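Long-range contact in putative ATP binding component of ABC-transporter (Escherichia coli, PDB 2R5O), which probably powers O-antigen polysaccharide export as the ATP-binding component of an ABC transporter, this chain being that component's carbohydrate-binding C-terminal domain: residues L66-F80 with V132-I145. Sequence-based numbering, arbitrary orientation.
Sequences LTGNQQTDFLMKVVF and VDLNSGDYLLSFGI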
loop_
_atom_site.group_PDB
_atom_site.type_symbol
_atom_site.label_atom_id
_atom_site.label_comp_id
_atom_site.label_asym_id
_atom_site.label_seq_id
_atom_site.Cartn_x
_atom_site.Cartn_y
_atom_site.Cartn_z
ATOM N N LEU A 66 7.751 -13.380 -3.193
ATOM C CA LEU A 66 8.247 -12.183 -2.511
ATOM C C LEU A 66 7.568 -12.108 -1.148
ATOM O O LEU A 66 6.374 -12.314 -1.040
ATOM C CB LEU A 66 7.948 -10.959 -3.368
ATOM C CG LEU A 66 8.441 -11.049 -4.808
ATOM C CD1 LEU A 66 8.008 -9.804 -5.590
ATOM C CD2 LEU A 66 9.948 -11.245 -4.895
ATOM N N THR A 67 8.355 -11.931 -0.082
ATOM C CA THR A 67 7.832 -11.796 1.280
ATOM C C THR A 67 7.192 -10.423 1.422
ATOM O O THR A 67 7.809 -9.391 1.096
ATOM C CB THR A 67 8.956 -12.007 2.319
ATOM O OG1 THR A 67 9.441 -13.350 2.203
ATOM C CG2 THR A 67 8.455 -11.801 3.734
ATOM N N GLY A 68 5.982 -10.397 1.965
ATOM C CA GLY A 68 5.307 -9.133 2.230
ATOM C C GLY A 68 6.195 -8.196 3.032
ATOM O O GLY A 68 6.795 -8.610 4.036
ATOM N N ASN A 69 6.300 -6.952 2.562
ATOM C CA ASN A 69 7.068 -5.851 3.197
ATOM C C ASN A 69 8.548 -5.864 2.931
ATOM O O ASN A 69 9.261 -4.924 3.295
ATOM C CB ASN A 69 6.806 -5.730 4.698
ATOM C CG ASN A 69 5.337 -5.697 5.030
ATOM O OD1 ASN A 69 4.890 -6.368 5.974
ATOM N ND2 ASN A 69 4.560 -4.964 4.234
ATOM N N GLN A 70 9.040 -6.890 2.246
ATOM C CA GLN A 70 10.477 -6.990 1.993
ATOM C C GLN A 70 10.912 -6.178 0.763
ATOM O O GLN A 70 10.257 -6.229 -0.290
ATOM C CB GLN A 70 10.866 -8.458 1.849
ATOM C CG GLN A 70 12.329 -8.717 1.867
ATOM C CD GLN A 70 12.630 -10.165 2.120
ATOM O OE1 GLN A 70 12.421 -10.662 3.216
ATOM N NE2 GLN A 70 13.097 -10.859 1.100
ATOM N N GLN A 71 12.042 -5.508 0.881
ATOM C CA GLN A 71 12.679 -4.810 -0.271
ATOM C C GLN A 71 13.027 -5.807 -1.386
ATOM O O GLN A 71 13.659 -6.833 -1.131
ATOM C CB GLN A 71 13.957 -4.143 0.206
ATOM C CG GLN A 71 14.502 -3.009 -0.673
ATOM C CD GLN A 71 13.668 -1.713 -0.632
ATOM O OE1 GLN A 71 12.722 -1.586 0.124
ATOM N NE2 GLN A 71 14.032 -0.757 -1.458
ATOM N N THR A 72 12.564 -5.506 -2.597
ATOM C CA THR A 72 12.792 -6.334 -3.793
ATOM C C THR A 72 13.336 -5.452 -4.905
ATOM O O THR A 72 12.886 -4.310 -5.060
ATOM C CB THR A 72 11.493 -7.039 -4.226
ATOM O OG1 THR A 72 11.100 -7.900 -3.159
ATOM C CG2 THR A 72 11.655 -7.812 -5.488
ATOM N N ASP A 73 14.308 -5.971 -5.636
ATOM C CA ASP A 73 14.887 -5.301 -6.791
ATOM C C ASP A 73 14.292 -5.862 -8.071
ATOM O O ASP A 73 14.283 -7.071 -8.276
ATOM C CB ASP A 73 16.402 -5.501 -6.851
ATOM C CG ASP A 73 17.130 -4.990 -5.644
ATOM O OD1 ASP A 73 16.727 -4.004 -5.007
ATOM O OD2 ASP A 73 18.190 -5.573 -5.366
ATOM N N PHE A 74 13.815 -4.960 -8.921
ATOM C CA PHE A 74 13.216 -5.265 -10.204
ATOM C C PHE A 74 14.084 -4.604 -11.258
ATOM O O PHE A 74 14.109 -3.367 -11.362
ATOM C CB PHE A 74 11.798 -4.693 -10.261
ATOM C CG PHE A 74 10.860 -5.291 -9.239
ATOM C CD1 PHE A 74 10.207 -6.480 -9.482
ATOM C CD2 PHE A 74 10.621 -4.661 -8.019
ATOM C CE1 PHE A 74 9.331 -7.003 -8.555
ATOM C CE2 PHE A 74 9.771 -5.208 -7.122
ATOM C CZ PHE A 74 9.108 -6.375 -7.396
ATOM N N LEU A 75 14.831 -5.404 -12.007
ATOM C CA LEU A 75 15.804 -4.920 -12.991
ATOM C C LEU A 75 15.350 -5.244 -14.396
ATOM O O LEU A 75 14.834 -6.342 -14.654
ATOM C CB LEU A 75 17.190 -5.543 -12.770
ATOM C CG LEU A 75 17.816 -5.244 -11.404
ATOM C CD1 LEU A 75 17.509 -6.329 -10.383
ATOM C CD2 LEU A 75 19.306 -5.004 -11.533
ATOM N N MET A 76 15.563 -4.306 -15.310
ATOM C CA MET A 76 15.262 -4.506 -16.718
ATOM C C MET A 76 16.463 -4.102 -17.562
ATOM O O MET A 76 17.115 -3.110 -17.267
ATOM C CB MET A 76 13.999 -3.721 -17.135
ATOM C CG MET A 76 13.968 -2.257 -16.654
ATOM S SD MET A 76 12.557 -1.262 -17.181
ATOM C CE MET A 76 13.095 -0.978 -18.812
ATOM N N LYS A 77 16.748 -4.876 -18.610
ATOM C CA LYS A 77 17.854 -4.609 -19.522
ATOM C C LYS A 77 17.284 -4.195 -20.867
ATOM O O LYS A 77 16.387 -4.854 -21.403
ATOM C CB LYS A 77 18.712 -5.849 -19.692
ATOM C CG LYS A 77 19.924 -5.599 -20.584
ATOM C CD LYS A 77 20.954 -6.730 -20.555
ATOM C CE LYS A 77 20.495 -7.909 -21.357
ATOM N NZ LYS A 77 21.614 -8.873 -21.679
ATOM N N VAL A 78 17.814 -3.108 -21.411
ATOM C CA VAL A 78 17.309 -2.508 -22.650
ATOM C C VAL A 78 18.451 -2.301 -23.633
ATOM O O VAL A 78 19.528 -1.818 -23.244
ATOM C CB VAL A 78 16.666 -1.135 -22.389
ATOM C CG1 VAL A 78 16.059 -0.568 -23.674
ATOM C CG2 VAL A 78 15.623 -1.246 -21.291
ATOM N N VAL A 79 18.200 -2.609 -24.910
ATOM C CA VAL A 79 19.097 -2.220 -25.997
ATOM C C VAL A 79 18.436 -1.108 -26.805
ATOM O O VAL A 79 17.268 -1.200 -27.149
ATOM C CB VAL A 79 19.513 -3.434 -26.884
ATOM C CG1 VAL A 79 18.323 -4.158 -27.551
ATOM C CG2 VAL A 79 20.504 -2.987 -27.968
ATOM N N PHE A 80 19.191 -0.044 -27.069
ATOM C CA PHE A 80 18.704 1.141 -27.780
ATOM C C PHE A 80 19.190 1.132 -29.217
ATOM O O PHE A 80 20.366 0.904 -29.468
ATOM C CB PHE A 80 19.153 2.399 -27.049
ATOM C CG PHE A 80 18.556 2.502 -25.670
ATOM C CD1 PHE A 80 17.306 3.086 -25.490
ATOM C CD2 PHE A 80 19.199 1.971 -24.579
ATOM C CE1 PHE A 80 16.734 3.162 -24.242
ATOM C CE2 PHE A 80 18.630 2.044 -23.324
ATOM C CZ PHE A 80 17.399 2.652 -23.156
ATOM N N VAL A 132 7.699 -4.684 -1.019
ATOM C CA VAL A 132 6.499 -5.223 -1.623
ATOM C C VAL A 132 5.392 -5.260 -0.542
ATOM O O VAL A 132 5.082 -6.304 0.057
ATOM C CB VAL A 132 6.773 -6.568 -2.285
ATOM C CG1 VAL A 132 5.522 -7.097 -2.980
ATOM C CG2 VAL A 132 7.930 -6.421 -3.311
ATOM N N ASP A 133 4.816 -4.088 -0.309
ATOM C CA ASP A 133 3.857 -3.835 0.807
ATOM C C ASP A 133 2.409 -4.229 0.365
ATOM O O ASP A 133 1.523 -3.389 0.237
ATOM C CB ASP A 133 3.953 -2.359 1.254
ATOM C CG ASP A 133 5.227 -2.019 2.011
ATOM O OD1 ASP A 133 5.954 -2.920 2.446
ATOM O OD2 ASP A 133 5.527 -0.812 2.193
ATOM N N LEU A 134 2.256 -5.518 0.052
ATOM C CA LEU A 134 1.057 -6.121 -0.505
ATOM C C LEU A 134 0.693 -7.356 0.284
ATOM O O LEU A 134 1.544 -7.972 0.945
ATOM C CB LEU A 134 1.251 -6.523 -1.982
ATOM C CG LEU A 134 1.635 -5.402 -2.943
ATOM C CD1 LEU A 134 1.846 -5.933 -4.331
ATOM C CD2 LEU A 134 0.616 -4.295 -2.964
ATOM N N ASN A 135 -0.585 -7.720 0.257
ATOM C CA ASN A 135 -1.042 -8.906 0.962
ATOM C C ASN A 135 -0.659 -10.158 0.159
ATOM O O ASN A 135 -0.248 -10.097 -1.008
ATOM C CB ASN A 135 -2.568 -8.834 1.171
ATOM C CG ASN A 135 -3.026 -9.481 2.463
ATOM O OD1 ASN A 135 -2.246 -10.157 3.135
ATOM N ND2 ASN A 135 -4.281 -9.258 2.815
ATOM N N SER A 136 -0.781 -11.319 0.782
ATOM C CA SER A 136 -0.524 -12.569 0.062
ATOM C C SER A 136 -1.380 -12.616 -1.182
ATOM O O SER A 136 -2.542 -12.166 -1.152
ATOM C CB SER A 136 -0.916 -13.791 0.897
ATOM O OG SER A 136 -0.081 -13.922 2.024
ATOM N N GLY A 137 -0.833 -13.156 -2.273
ATOM C CA GLY A 137 -1.585 -13.313 -3.511
ATOM C C GLY A 137 -0.692 -13.142 -4.726
ATOM O O GLY A 137 0.516 -13.151 -4.619
ATOM N N ASP A 138 -1.299 -13.050 -5.892
ATOM C CA ASP A 138 -0.604 -12.960 -7.180
ATOM C C ASP A 138 -0.842 -11.572 -7.783
ATOM O O ASP A 138 -1.965 -11.028 -7.695
ATOM C CB ASP A 138 -1.143 -14.022 -8.148
ATOM C CG ASP A 138 -0.703 -15.436 -7.802
ATOM O OD1 ASP A 138 0.194 -15.613 -6.966
ATOM O OD2 ASP A 138 -1.280 -16.378 -8.392
ATOM N N TYR A 139 0.188 -11.023 -8.406
ATOM C CA TYR A 139 0.141 -9.688 -8.971
ATOM C C TYR A 139 0.821 -9.725 -10.341
ATOM O O TYR A 139 1.623 -10.609 -10.655
ATOM C CB TYR A 139 0.835 -8.707 -8.017
ATOM C CG TYR A 139 0.204 -8.718 -6.636
ATOM C CD1 TYR A 139 -0.918 -7.961 -6.349
ATOM C CD2 TYR A 139 0.690 -9.553 -5.640
ATOM C CE1 TYR A 139 -1.512 -7.982 -5.126
ATOM C CE2 TYR A 139 0.112 -9.587 -4.387
ATOM C CZ TYR A 139 -1.010 -8.795 -4.134
ATOM O OH TYR A 139 -1.624 -8.801 -2.909
ATOM N N LEU A 140 0.512 -8.716 -11.140
ATOM C CA LEU A 140 1.016 -8.580 -12.485
ATOM C C LEU A 140 1.943 -7.401 -12.593
ATOM O O LEU A 140 1.567 -6.264 -12.235
ATOM C CB LEU A 140 -0.125 -8.393 -13.476
ATOM C CG LEU A 140 -1.203 -9.481 -13.484
ATOM C CD1 LEU A 140 -2.333 -9.147 -14.416
ATOM C CD2 LEU A 140 -0.599 -10.841 -13.829
ATOM N N LEU A 141 3.153 -7.654 -13.078
ATOM C CA LEU A 141 4.189 -6.636 -13.247
ATOM C C LEU A 141 4.376 -6.331 -14.722
ATOM O O LEU A 141 4.383 -7.230 -15.567
ATOM C CB LEU A 141 5.512 -7.145 -12.651
ATOM C CG LEU A 141 6.768 -6.294 -12.841
ATOM C CD1 LEU A 141 6.678 -4.972 -12.128
ATOM C CD2 LEU A 141 7.990 -7.092 -12.378
ATOM N N SER A 142 4.566 -5.048 -15.011
ATOM C CA SER A 142 4.953 -4.534 -16.334
ATOM C C SER A 142 6.274 -3.780 -16.244
ATOM O O SER A 142 6.499 -3.056 -15.283
ATOM C CB SER A 142 3.909 -3.506 -16.816
ATOM O OG SER A 142 2.598 -4.043 -16.825
ATOM N N PHE A 143 7.116 -3.939 -17.273
ATOM C CA PHE A 143 8.291 -3.119 -17.464
ATOM C C PHE A 143 8.111 -2.370 -18.781
ATOM O O PHE A 143 7.694 -2.990 -19.776
ATOM C CB PHE A 143 9.562 -3.944 -17.583
ATOM C CG PHE A 143 10.141 -4.477 -16.295
ATOM C CD1 PHE A 143 10.636 -3.636 -15.345
ATOM C CD2 PHE A 143 10.266 -5.836 -16.093
ATOM C CE1 PHE A 143 11.279 -4.116 -14.243
ATOM C CE2 PHE A 143 10.874 -6.339 -14.959
ATOM C CZ PHE A 143 11.385 -5.466 -14.029
ATOM N N GLY A 144 8.451 -1.090 -18.826
ATOM C CA GLY A 144 8.375 -0.302 -20.042
ATOM C C GLY A 144 9.563 0.610 -20.202
ATOM O O GLY A 144 10.211 0.974 -19.221
ATOM N N ILE A 145 9.851 0.992 -21.451
ATOM C CA ILE A 145 10.867 2.012 -21.770
ATOM C C ILE A 145 10.241 2.994 -22.768
ATOM O O ILE A 145 9.653 2.580 -23.770
ATOM C CB ILE A 145 12.214 1.372 -22.275
ATOM C CG1 ILE A 145 13.306 2.418 -22.489
ATOM C CG2 ILE A 145 12.023 0.552 -23.490
ATOM C CD1 ILE A 145 13.876 2.977 -21.206
HETATM O O HOH W 1 8.168 -2.399 4.235
#
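One face of the Phe143 ring takes Met76 CB, a CH-pi contact with CB 4.0 Å from the ring centroid and offset toward the rim; Met76 SD lies obliquely beside the same ring, 3.6 Å from Phe143 CD1, as a Met-aromatic contact. Met76 and Phe143 run alongside each other from opposite sheets, their chains heading opposite ways, and the bend at chi3 of Met76 (-77°) carries CE on to the Gly144 carbonyl. Phe74 CB and Leu75 O both approach the Phe143 ring obliquely, at CZ. The Phe74 ring has Thr72 CG2 of its own strand on one face and Val132 CG2 at its edge, while Leu141 CD2 comes to 3.7 Å from Phe74 CD1. Val78 CG1 sits on one face of the Phe80 ring, and Ile145 CG1 approaches that ring obliquely, 3.9 Å from Phe80 CE1. These residues fill the core of an immunoglobulin-fold sandwich: strands 71-80 and 137-145 belong to its two facing sheets, their axes 8.6 Å apart and crossing at -37°. At one end of the sandwich the type II beta turn from Thr67 to Gln70 meets the loop after strand 123-131 through backbone bonds, Asn69 N to Val132 O (2.9 Å) and Val132 N to Gln70 O. Val132 CG2 packs against Thr72, 3.5 Å from its OG1, and against Leu66 CD1. Asn69 ND2 donates to Asp133 OD1 (3.1 Å) from above the carboxylate plane, and to Asp179; a water donates to both Asn69 O and Asp133 OD1. Leu180 of the second subunit packs on Asp133.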